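Local structure of DNA polymerase (Bacillus phage phi29, 2PY5) at residues T92-S95 with Q99-M102; D458-T463 with G481-E486; A134-L139 with I378-K383. The protein copies the viral genome from a protein primer by processive, strand-displacing DNA synthesis and proofreads its product with a 3'-5' exonuclease. The protein carries 2 engineered substitutions. One frame throughout, in Å; residues are numbered along the deposited sequence.

Interaction 1. Residues T92-S95 with Q99-M102; sequences TIIS and QWYM. With nucleotides of chain C.
I93 faces both Y101 and M102 across a beta hairpin of the 3'-5' exonuclease region, and this two-against-one pairing is a classic beta bulge in antiparallel strands. The carbonyl of I93 takes the amide of Y101 at 2.8 Å (N to O), almost in line with its C=O bond, while M102 N reaches the same oxygen only weakly. In return I93 N gives a hydrogen bond of 3.0 Å to M102 O. Toward the turn, S95 N binds Q99 O, and Q99 N closes back on S95 OG at 3.0 Å; the serine hydroxyl sits between its own N and carbonyl carbon (chi1 72°), where it meets that amide.

The side chains of I94 and W100 share one face of the sheet. They lie side by side, pointing the same way, and I94 CD1 stands over the indole of W100, 3.8 Å from the centre of the six-membered ring and almost on its normal, a CH-pi contact. Helix 63-76 packs against W100, whose NE1 is bonded to a thymine base. On the other face, shared with M102, I93 sends CG1 to M102 CE and CG2 to Y101 CD1 and to the adenine of DA3 of chain C, in keeping with its known part in binding template-primer structures. C2' of DA3 lies over one face of the Y101 ring, toward its rim, and K124 makes a cation-pi contact with the same tyrosine. I93 CD1 lies 3.7 Å from C5 of DG2 of chain C, and M102 SD lies 3.2 Å from N1 of that guanine.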
loop_
_atom_site.group_PDB
_atom_site.type_symbol
_atom_site.label_atom_id
_atom_site.label_comp_id
_atom_site.label_asym_id
_atom_site.label_seq_id
_atom_site.Cartn_x
_atom_site.Cartn_y
_atom_site.Cartn_z
ATOM N N THR F 92 6.391 -17.760 -12.987
ATOM C CA THR F 92 5.761 -16.560 -12.462
ATOM C C THR F 92 6.024 -16.423 -10.966
ATOM O O THR F 92 6.296 -17.400 -10.290
ATOM C CB THR F 92 4.226 -16.561 -12.668
ATOM O OG1 THR F 92 3.675 -17.754 -12.119
ATOM C CG2 THR F 92 3.876 -16.528 -14.134
ATOM N N ILE F 93 5.933 -15.182 -10.483
ATOM C CA ILE F 93 5.746 -14.888 -9.059
ATOM C C ILE F 93 4.438 -14.135 -8.942
ATOM O O ILE F 93 4.371 -12.954 -9.225
ATOM C CB ILE F 93 6.894 -14.054 -8.443
ATOM C CG1 ILE F 93 8.215 -14.772 -8.624
ATOM C CG2 ILE F 93 6.588 -13.773 -6.988
ATOM C CD1 ILE F 93 9.417 -13.921 -8.207
ATOM N N ILE F 94 3.383 -14.875 -8.592
ATOM C CA ILE F 94 2.043 -14.344 -8.308
ATOM C C ILE F 94 1.688 -14.854 -6.912
ATOM O O ILE F 94 1.686 -16.075 -6.660
ATOM C CB ILE F 94 0.970 -14.826 -9.323
ATOM C CG1 ILE F 94 1.287 -14.338 -10.732
ATOM C CG2 ILE F 94 -0.426 -14.325 -8.875
ATOM C CD1 ILE F 94 0.557 -15.132 -11.836
ATOM N N SER F 95 1.438 -13.928 -5.990
ATOM C CA SER F 95 1.222 -14.293 -4.589
ATOM C C SER F 95 -0.139 -14.929 -4.384
ATOM O O SER F 95 -1.008 -14.825 -5.258
ATOM C CB SER F 95 1.360 -13.096 -3.653
ATOM O OG SER F 95 0.268 -12.198 -3.757
ATOM N N GLN F 99 -1.078 -10.692 -5.990
ATOM C CA GLN F 99 -0.111 -9.670 -6.398
ATOM C C GLN F 99 0.873 -10.269 -7.405
ATOM O O GLN F 99 1.454 -11.315 -7.145
ATOM C CB GLN F 99 0.601 -9.104 -5.186
ATOM C CG GLN F 99 -0.389 -8.475 -4.208
ATOM C CD GLN F 99 0.093 -7.210 -3.571
ATOM O OE1 GLN F 99 -0.002 -7.047 -2.350
ATOM N NE2 GLN F 99 0.600 -6.291 -4.383
ATOM N N TRP F 100 1.060 -9.581 -8.532
ATOM C CA TRP F 100 1.927 -10.022 -9.629
ATOM C C TRP F 100 3.271 -9.330 -9.533
ATOM O O TRP F 100 3.323 -8.080 -9.444
ATOM C CB TRP F 100 1.299 -9.718 -10.994
ATOM C CG TRP F 100 0.093 -10.572 -11.292
ATOM C CD1 TRP F 100 -0.962 -10.834 -10.455
ATOM C CD2 TRP F 100 -0.177 -11.254 -12.508
ATOM N NE1 TRP F 100 -1.855 -11.666 -11.074
ATOM C CE2 TRP F 100 -1.407 -11.926 -12.341
ATOM C CE3 TRP F 100 0.496 -11.369 -13.730
ATOM C CZ2 TRP F 100 -1.955 -12.707 -13.349
ATOM C CZ3 TRP F 100 -0.074 -12.157 -14.749
ATOM C CH2 TRP F 100 -1.278 -12.799 -14.543
ATOM N N TYR F 101 4.339 -10.134 -9.526
ATOM C CA TYR F 101 5.727 -9.612 -9.395
ATOM C C TYR F 101 6.594 -9.908 -10.611
ATOM O O TYR F 101 7.498 -9.135 -10.912
ATOM C CB TYR F 101 6.445 -10.181 -8.171
ATOM C CG TYR F 101 5.820 -9.793 -6.865
ATOM C CD1 TYR F 101 4.781 -10.534 -6.342
ATOM C CD2 TYR F 101 6.241 -8.681 -6.176
ATOM C CE1 TYR F 101 4.198 -10.192 -5.166
ATOM C CE2 TYR F 101 5.666 -8.306 -4.977
ATOM C CZ TYR F 101 4.625 -9.061 -4.471
ATOM O OH TYR F 101 4.043 -8.728 -3.265
ATOM N N MET F 102 6.360 -11.021 -11.298
ATOM C CA MET F 102 7.297 -11.483 -12.328
ATOM C C MET F 102 6.650 -12.489 -13.255
ATOM O O MET F 102 5.904 -13.363 -12.818
ATOM C CB MET F 102 8.549 -12.119 -11.678
ATOM C CG MET F 102 9.644 -12.520 -12.688
ATOM S SD MET F 102 10.912 -13.550 -11.963
ATOM C CE MET F 102 10.011 -15.087 -11.843
ATOM P P DG C 2 14.661 -15.863 -1.418
ATOM O OP1 DG C 2 15.622 -15.292 -0.446
ATOM O OP2 DG C 2 13.522 -16.675 -0.927
ATOM O "O5'" DG C 2 14.107 -14.687 -2.371
ATOM C "C5'" DG C 2 15.082 -13.835 -2.967
ATOM C "C4'" DG C 2 14.539 -12.814 -3.950
ATOM O "O4'" DG C 2 14.393 -13.414 -5.249
ATOM C "C3'" DG C 2 13.183 -12.191 -3.670
ATOM O "O3'" DG C 2 13.319 -10.833 -3.991
ATOM C "C2'" DG C 2 12.207 -12.860 -4.628
ATOM C "C1'" DG C 2 13.138 -13.065 -5.805
ATOM N N9 DG C 2 12.860 -14.184 -6.681
ATOM C C8 DG C 2 12.317 -15.400 -6.357
ATOM N N7 DG C 2 12.236 -16.210 -7.373
ATOM C C5 DG C 2 12.777 -15.472 -8.425
ATOM C C6 DG C 2 12.950 -15.817 -9.780
ATOM O O6 DG C 2 12.656 -16.889 -10.319
ATOM N N1 DG C 2 13.542 -14.785 -10.512
ATOM C C2 DG C 2 13.909 -13.560 -10.001
ATOM N N2 DG C 2 14.460 -12.678 -10.857
ATOM N N3 DG C 2 13.743 -13.225 -8.724
ATOM C C4 DG C 2 13.176 -14.228 -8.011
ATOM P P DA C 3 12.947 -9.724 -2.918
ATOM O OP1 DA C 3 13.355 -8.446 -3.536
ATOM O OP2 DA C 3 13.445 -10.188 -1.582
ATOM O "O5'" DA C 3 11.354 -9.783 -2.859
ATOM C "C5'" DA C 3 10.629 -9.141 -3.868
ATOM C "C4'" DA C 3 9.194 -9.622 -3.792
ATOM O "O4'" DA C 3 9.167 -11.032 -4.087
ATOM C "C3'" DA C 3 8.526 -9.494 -2.432
ATOM O "O3'" DA C 3 7.756 -8.304 -2.400
ATOM C "C2'" DA C 3 7.594 -10.711 -2.364
ATOM C "C1'" DA C 3 8.208 -11.738 -3.305
ATOM N N9 DA C 3 9.018 -12.811 -2.724
ATOM C C8 DA C 3 10.032 -12.673 -1.801
ATOM N N7 DA C 3 10.641 -13.800 -1.496
ATOM C C5 DA C 3 9.988 -14.738 -2.280
ATOM C C6 DA C 3 10.143 -16.131 -2.430
ATOM N N6 DA C 3 11.055 -16.844 -1.758
ATOM N N1 DA C 3 9.324 -16.768 -3.305
ATOM C C2 DA C 3 8.409 -16.053 -3.976
ATOM N N3 DA C 3 8.169 -14.741 -3.914
ATOM C C4 DA C 3 8.999 -14.140 -3.049
ATOM P P DT C 5 3.674 -10.105 2.714
ATOM O OP1 DT C 5 4.047 -11.446 3.176
ATOM O OP2 DT C 5 3.186 -9.945 1.302
ATOM O "O5'" DT C 5 2.601 -9.462 3.676
ATOM C "C5'" DT C 5 2.905 -9.403 5.067
ATOM C "C4'" DT C 5 1.846 -8.576 5.748
ATOM O "O4'" DT C 5 1.806 -7.251 5.174
ATOM C "C3'" DT C 5 0.446 -9.145 5.577
ATOM O "O3'" DT C 5 0.114 -9.768 6.784
ATOM C "C2'" DT C 5 -0.469 -7.962 5.287
ATOM C "C1'" DT C 5 0.478 -6.821 4.941
ATOM N N1 DT C 5 0.390 -6.326 3.514
ATOM C C2 DT C 5 -0.397 -5.227 3.254
ATOM O O2 DT C 5 -1.035 -4.657 4.123
ATOM N N3 DT C 5 -0.404 -4.829 1.938
ATOM C C4 DT C 5 0.281 -5.398 0.876
ATOM O O4 DT C 5 0.208 -4.963 -0.272
ATOM C C5 DT C 5 1.089 -6.539 1.207
ATOM C C7 DT C 5 1.881 -7.244 0.137
ATOM C C6 DT C 5 1.103 -6.941 2.490
#

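Interaction 2. Residues D458-T463 with G481-E486. With EDO (1,2-ethanediol), chain B; EDO (1,2-ethanediol), chain T.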
loop_
_atom_site.group_PDB
_atom_site.type_symbol
_atom_site.label_atom_id
_atom_site.label_comp_id
_atom_site.label_asym_id
_atom_site.label_seq_id
_atom_site.Cartn_x
_atom_site.Cartn_y
_atom_site.Cartn_z
ATOM N N ASP F 458 -3.170 7.996 11.141
ATOM C CA ASP F 458 -2.284 9.059 11.639
ATOM C C ASP F 458 -3.037 10.364 11.803
ATOM O O ASP F 458 -2.424 11.392 12.007
ATOM C CB ASP F 458 -1.083 9.279 10.676
ATOM C CG ASP F 458 -1.492 9.565 9.252
ATOM O OD1 ASP F 458 -0.601 9.602 8.359
ATOM O OD2 ASP F 458 -2.706 9.724 9.000
ATOM N N SER F 459 -4.370 10.331 11.754
ATOM C CA SER F 459 -5.119 11.572 11.724
ATOM C C SER F 459 -6.292 11.510 12.665
ATOM O O SER F 459 -6.917 10.475 12.828
ATOM C CB SER F 459 -5.609 11.874 10.322
ATOM O OG SER F 459 -4.526 11.961 9.412
ATOM N N ILE F 460 -6.552 12.635 13.315
ATOM C CA ILE F 460 -7.755 12.780 14.141
ATOM C C ILE F 460 -8.537 14.013 13.683
ATOM O O ILE F 460 -7.977 15.056 13.375
ATOM C CB ILE F 460 -7.461 12.861 15.657
ATOM C CG1 ILE F 460 -6.592 14.071 16.022
ATOM C CG2 ILE F 460 -6.801 11.545 16.115
ATOM C CD1 ILE F 460 -6.341 14.190 17.532
ATOM N N HIS F 461 -9.851 13.860 13.628
ATOM C CA HIS F 461 -10.757 14.909 13.175
ATOM C C HIS F 461 -11.626 15.289 14.361
ATOM O O HIS F 461 -12.246 14.404 14.967
ATOM C CB HIS F 461 -11.672 14.385 12.066
ATOM C CG HIS F 461 -10.961 13.924 10.827
ATOM N ND1 HIS F 461 -11.528 14.035 9.575
ATOM C CD2 HIS F 461 -9.759 13.328 10.642
ATOM C CE1 HIS F 461 -10.703 13.537 8.675
ATOM N NE2 HIS F 461 -9.618 13.100 9.292
ATOM N N LEU F 462 -11.694 16.587 14.665
ATOM C CA LEU F 462 -12.417 17.110 15.833
ATOM C C LEU F 462 -13.480 18.113 15.405
ATOM O O LEU F 462 -13.305 18.837 14.427
ATOM C CB LEU F 462 -11.455 17.854 16.767
ATOM C CG LEU F 462 -10.201 17.147 17.289
ATOM C CD1 LEU F 462 -9.490 18.061 18.290
ATOM C CD2 LEU F 462 -10.533 15.812 17.907
ATOM N N THR F 463 -14.551 18.208 16.191
ATOM C CA THR F 463 -15.450 19.354 16.087
ATOM C C THR F 463 -14.743 20.613 16.624
ATOM O O THR F 463 -13.792 20.524 17.407
ATOM C CB THR F 463 -16.752 19.138 16.870
ATOM O OG1 THR F 463 -16.448 18.915 18.251
ATOM C CG2 THR F 463 -17.544 17.947 16.324
ATOM N N GLY F 481 6.790 13.197 14.416
ATOM C CA GLY F 481 6.013 12.545 15.455
ATOM C C GLY F 481 5.028 13.458 16.168
ATOM O O GLY F 481 4.169 12.972 16.912
ATOM N N TYR F 482 5.154 14.770 15.963
ATOM C CA TYR F 482 4.172 15.724 16.477
ATOM C C TYR F 482 2.939 15.747 15.569
ATOM O O TYR F 482 2.970 15.258 14.445
ATOM C CB TYR F 482 4.763 17.122 16.583
ATOM C CG TYR F 482 5.738 17.312 17.740
ATOM C CD1 TYR F 482 5.450 18.192 18.768
ATOM C CD2 TYR F 482 6.937 16.612 17.794
ATOM C CE1 TYR F 482 6.339 18.390 19.823
ATOM C CE2 TYR F 482 7.837 16.797 18.853
ATOM C CZ TYR F 482 7.525 17.687 19.863
ATOM O OH TYR F 482 8.400 17.901 20.928
ATOM N N TRP F 483 1.858 16.334 16.080
ATOM C CA TRP F 483 0.613 16.482 15.320
ATOM C C TRP F 483 0.598 17.819 14.610
ATOM O O TRP F 483 0.700 18.859 15.256
ATOM C CB TRP F 483 -0.592 16.430 16.248
ATOM C CG TRP F 483 -0.794 15.110 16.877
ATOM C CD1 TRP F 483 -0.247 14.667 18.047
ATOM C CD2 TRP F 483 -1.597 14.052 16.376
ATOM N NE1 TRP F 483 -0.666 13.379 18.307
ATOM C CE2 TRP F 483 -1.495 12.976 17.290
ATOM C CE3 TRP F 483 -2.396 13.897 15.237
ATOM C CZ2 TRP F 483 -2.169 11.771 17.098
ATOM C CZ3 TRP F 483 -3.043 12.696 15.040
ATOM C CH2 TRP F 483 -2.930 11.646 15.974
ATOM N N ALA F 484 0.476 17.798 13.290
ATOM C CA ALA F 484 0.300 19.038 12.531
ATOM C C ALA F 484 -1.179 19.355 12.492
ATOM O O ALA F 484 -1.999 18.476 12.252
ATOM C CB ALA F 484 0.811 18.877 11.114
ATOM N N HIS F 485 -1.520 20.617 12.707
ATOM C CA HIS F 485 -2.860 21.094 12.391
ATOM C C HIS F 485 -2.908 21.215 10.870
ATOM O O HIS F 485 -2.307 22.121 10.270
ATOM C CB HIS F 485 -3.143 22.421 13.083
ATOM C CG HIS F 485 -4.481 23.008 12.745
ATOM N ND1 HIS F 485 -4.782 24.338 12.975
ATOM C CD2 HIS F 485 -5.587 22.459 12.180
ATOM C CE1 HIS F 485 -6.026 24.571 12.582
ATOM N NE2 HIS F 485 -6.527 23.457 12.077
ATOM N N GLU F 486 -3.601 20.281 10.248
ATOM C CA GLU F 486 -3.565 20.111 8.814
ATOM C C GLU F 486 -4.575 21.000 8.104
ATOM O O GLU F 486 -4.279 21.551 7.033
ATOM C CB GLU F 486 -3.843 18.648 8.486
ATOM C CG GLU F 486 -3.774 18.288 7.029
ATOM C CD GLU F 486 -3.728 16.804 6.858
ATOM O OE1 GLU F 486 -4.814 16.183 6.773
ATOM O OE2 GLU F 486 -2.604 16.243 6.860
HETATM C C1 EDO B . -5.050 25.088 8.974
HETATM O O1 EDO B . -3.759 24.476 8.896
HETATM C C2 EDO B . -4.923 26.490 9.559
HETATM O O2 EDO B . -3.820 27.199 8.968
HETATM C C1 EDO T . 4.868 9.726 18.478
HETATM O O1 EDO T . 4.421 10.089 17.167
HETATM C C2 EDO T . 6.354 9.374 18.466
HETATM O O2 EDO T . 7.148 10.509 18.089
HETATM O O HOH W 1 -5.299 13.558 7.059
#
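W483 lays the benzo end of its indole across the start of strand 459-463, in the polymerase palm, where D458 closes the YCDTD motif. The two segments are not directly paired: strand 241-250 bonds to both, and their nearest CA atoms, those of S459 and W483, are 8.4 Å apart. In W483 a chi1 of -67° sets CG anti to its carbonyl carbon, and W483 CZ3 comes within 3.4 Å of D458 O, just before the strand. I460 adopts the less usual isoleucine rotamer, with CG1 between the backbone N and carbonyl carbon (chi1 61°); CG2 then touches W483 CH2 at 3.9 Å while CD1 stands over one face of the indole. The two side chains cross at about a right angle, and T441 of helix 427-447 packs on both.

On the polar side D458, a ligand of the catalytic magnesium in another structure of this polymerase, lies beside D249, which binds the same metal. In one of two conformers of S459, its OG gives a hydrogen bond of 2.9 Å to D458 OD2, arriving from above the carboxylate plane. The extended E486 side chain (chi1 -177°) reaches toward the same hydroxyl, and in that conformer one water joins them, donating to S459 OG. The same water donates to E486 OE1 at 2.7 Å.

Interaction 3. Residues A134-L139 with I378-K383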
loop_
_atom_site.group_PDB
_atom_site.type_symbol
_atom_site.label_atom_id
_atom_site.label_comp_id
_atom_site.label_asym_id
_atom_site.label_seq_id
_atom_site.Cartn_x
_atom_site.Cartn_y
_atom_site.Cartn_z
ATOM N N ALA F 134 4.174 11.047 -12.800
ATOM C CA ALA F 134 4.620 12.163 -13.638
ATOM C C ALA F 134 4.549 13.486 -12.874
ATOM O O ALA F 134 5.469 14.299 -12.934
ATOM C CB ALA F 134 3.802 12.231 -14.927
ATOM N N LYS F 135 3.461 13.689 -12.137
ATOM C CA LYS F 135 3.276 14.914 -11.363
ATOM C C LYS F 135 4.355 15.078 -10.294
ATOM O O LYS F 135 5.052 16.090 -10.245
ATOM C CB LYS F 135 1.895 14.901 -10.703
ATOM N N ASP F 136 4.492 14.053 -9.456
ATOM C CA ASP F 136 5.380 14.113 -8.288
ATOM C C ASP F 136 6.861 14.070 -8.670
ATOM O O ASP F 136 7.703 14.680 -7.991
ATOM C CB ASP F 136 5.071 12.960 -7.325
ATOM C CG ASP F 136 3.696 13.067 -6.693
ATOM O OD1 ASP F 136 3.115 14.181 -6.661
ATOM O OD2 ASP F 136 3.202 12.022 -6.216
ATOM N N PHE F 137 7.175 13.369 -9.757
ATOM C CA PHE F 137 8.557 13.242 -10.227
ATOM C C PHE F 137 8.936 14.356 -11.206
ATOM O O PHE F 137 10.063 14.382 -11.701
ATOM C CB PHE F 137 8.800 11.874 -10.886
ATOM C CG PHE F 137 8.991 10.731 -9.908
ATOM C CD1 PHE F 137 8.006 10.407 -8.983
ATOM C CD2 PHE F 137 10.146 9.953 -9.949
ATOM C CE1 PHE F 137 8.190 9.346 -8.080
ATOM C CE2 PHE F 137 10.327 8.888 -9.058
ATOM C CZ PHE F 137 9.349 8.588 -8.134
ATOM N N LYS F 138 8.002 15.279 -11.463
ATOM C CA LYS F 138 8.217 16.440 -12.342
ATOM C C LYS F 138 8.602 16.022 -13.761
ATOM O O LYS F 138 9.560 16.544 -14.333
ATOM C CB LYS F 138 9.262 17.402 -11.759
ATOM C CG LYS F 138 9.065 17.718 -10.297
ATOM C CD LYS F 138 7.714 18.365 -10.005
ATOM C CE LYS F 138 7.624 19.779 -10.538
ATOM N NZ LYS F 138 6.551 20.558 -9.846
ATOM N N LEU F 139 7.819 15.094 -14.311
ATOM C CA LEU F 139 8.038 14.527 -15.646
ATOM C C LEU F 139 6.914 14.995 -16.573
ATOM O O LEU F 139 5.801 15.259 -16.114
ATOM C CB LEU F 139 8.051 12.991 -15.572
ATOM C CG LEU F 139 9.015 12.347 -14.565
ATOM C CD1 LEU F 139 8.847 10.838 -14.571
ATOM C CD2 LEU F 139 10.450 12.747 -14.886
ATOM N N ILE F 378 13.867 12.824 -6.603
ATOM C CA ILE F 378 14.712 12.314 -5.527
ATOM C C ILE F 378 14.027 12.463 -4.153
ATOM O O ILE F 378 14.181 11.603 -3.266
ATOM C CB ILE F 378 16.106 12.958 -5.551
ATOM C CG1 ILE F 378 16.864 12.437 -6.774
ATOM C CG2 ILE F 378 16.873 12.648 -4.277
ATOM C CD1 ILE F 378 18.176 13.132 -7.005
ATOM N N LYS F 379 13.260 13.543 -3.988
ATOM C CA LYS F 379 12.495 13.724 -2.756
ATOM C C LYS F 379 11.483 12.592 -2.601
ATOM O O LYS F 379 11.344 12.037 -1.524
ATOM C CB LYS F 379 11.761 15.057 -2.734
ATOM C CG LYS F 379 11.010 15.305 -1.430
ATOM C CD LYS F 379 10.366 16.659 -1.411
ATOM C CE LYS F 379 9.821 16.992 -0.047
ATOM N NZ LYS F 379 9.472 18.433 0.052
ATOM N N GLN F 380 10.787 12.247 -3.686
ATOM C CA GLN F 380 9.790 11.171 -3.623
ATOM C C GLN F 380 10.439 9.849 -3.274
ATOM O O GLN F 380 9.840 9.008 -2.602
ATOM C CB GLN F 380 9.051 10.994 -4.966
ATOM C CG GLN F 380 8.379 12.229 -5.501
ATOM C CD GLN F 380 7.717 13.057 -4.431
ATOM O OE1 GLN F 380 6.868 12.566 -3.688
ATOM N NE2 GLN F 380 8.106 14.325 -4.341
ATOM N N LEU F 381 11.643 9.628 -3.790
ATOM C CA LEU F 381 12.333 8.385 -3.541
ATOM C C LEU F 381 12.784 8.296 -2.090
ATOM O O LEU F 381 12.760 7.220 -1.510
ATOM C CB LEU F 381 13.510 8.213 -4.484
ATOM C CG LEU F 381 13.118 8.005 -5.940
ATOM C CD1 LEU F 381 14.391 8.038 -6.775
ATOM C CD2 LEU F 381 12.340 6.705 -6.155
ATOM N N ALA F 382 13.169 9.430 -1.507
ATOM C CA ALA F 382 13.530 9.462 -0.080
ATOM C C ALA F 382 12.323 9.124 0.790
ATOM O O ALA F 382 12.429 8.372 1.756
ATOM C CB ALA F 382 14.108 10.822 0.290
ATOM N N LYS F 383 11.165 9.672 0.440
ATOM C CA LYS F 383 9.920 9.344 1.124
ATOM C C LYS F 383 9.620 7.859 0.991
ATOM O O LYS F 383 9.228 7.189 1.944
ATOM C CB LYS F 383 8.783 10.176 0.546
ATOM C CG LYS F 383 8.945 11.666 0.829
ATOM C CD LYS F 383 8.079 12.519 -0.066
ATOM C CE LYS F 383 6.618 12.307 0.175
ATOM N NZ LYS F 383 5.820 13.153 -0.779
#
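With chi1 of -56° and a bend at chi2 (-39°), Q380 folds back along its helix and offers chiefly CB and CG to the residues closing helix 130-136. Q380 CB rests 3.6 Å from F137 CE1, approaching the ring obliquely, and Q380 CG lies 3.6 Å from D136 O and 3.8 Å from D136 CB. The amide and phenyl planes are turned 55° apart. Two hydrogen bonds hold the amide: Q380 NE2 to G376 O, one turn earlier, and K383 NZ to Q380 OE1 at 3.1 Å.

F137 crosses L381 nearly perpendicularly, its CZ 4.1 Å from L381 CD2, and A176 of helix 160-182 packs on the same phenyl group. D136 OD2 forms a salt bridge with K132 and lies 6.1 Å from K383 NZ, not in contact.

K138, with positive phi, ends the first helix in a Schellman motif, with L139 N bonded to A134 O at 2.8 Å and K138 N to K135 O. This helix end of the exonuclease region thus packs on the polymerase helix 376-387, whose K383 belongs to the nucleotide-binding site.

How the interactions relate
From the N terminus, interaction 1 comes first and closes the shortest loop, three residues between strands 89-94 and 100-110 of the exonuclease sheet. The chain then runs through helix 130-136, where interaction 3 opens; it closes 239 residues later on helix 376-387, tying the exonuclease region to the polymerase region. Interaction 2 follows, joining strands 459-463 and 483-489 of the palm sheet, both paired to strand 241-250, through side chains across an 18-residue step. The three are in series, with neither nesting nor crossing. None touches another: the centres of interactions 1 and 2 stand 37 Å apart on opposite sides of the chain's centre, and that of interaction 3 lies about 26 and 25 Å from them, respectively.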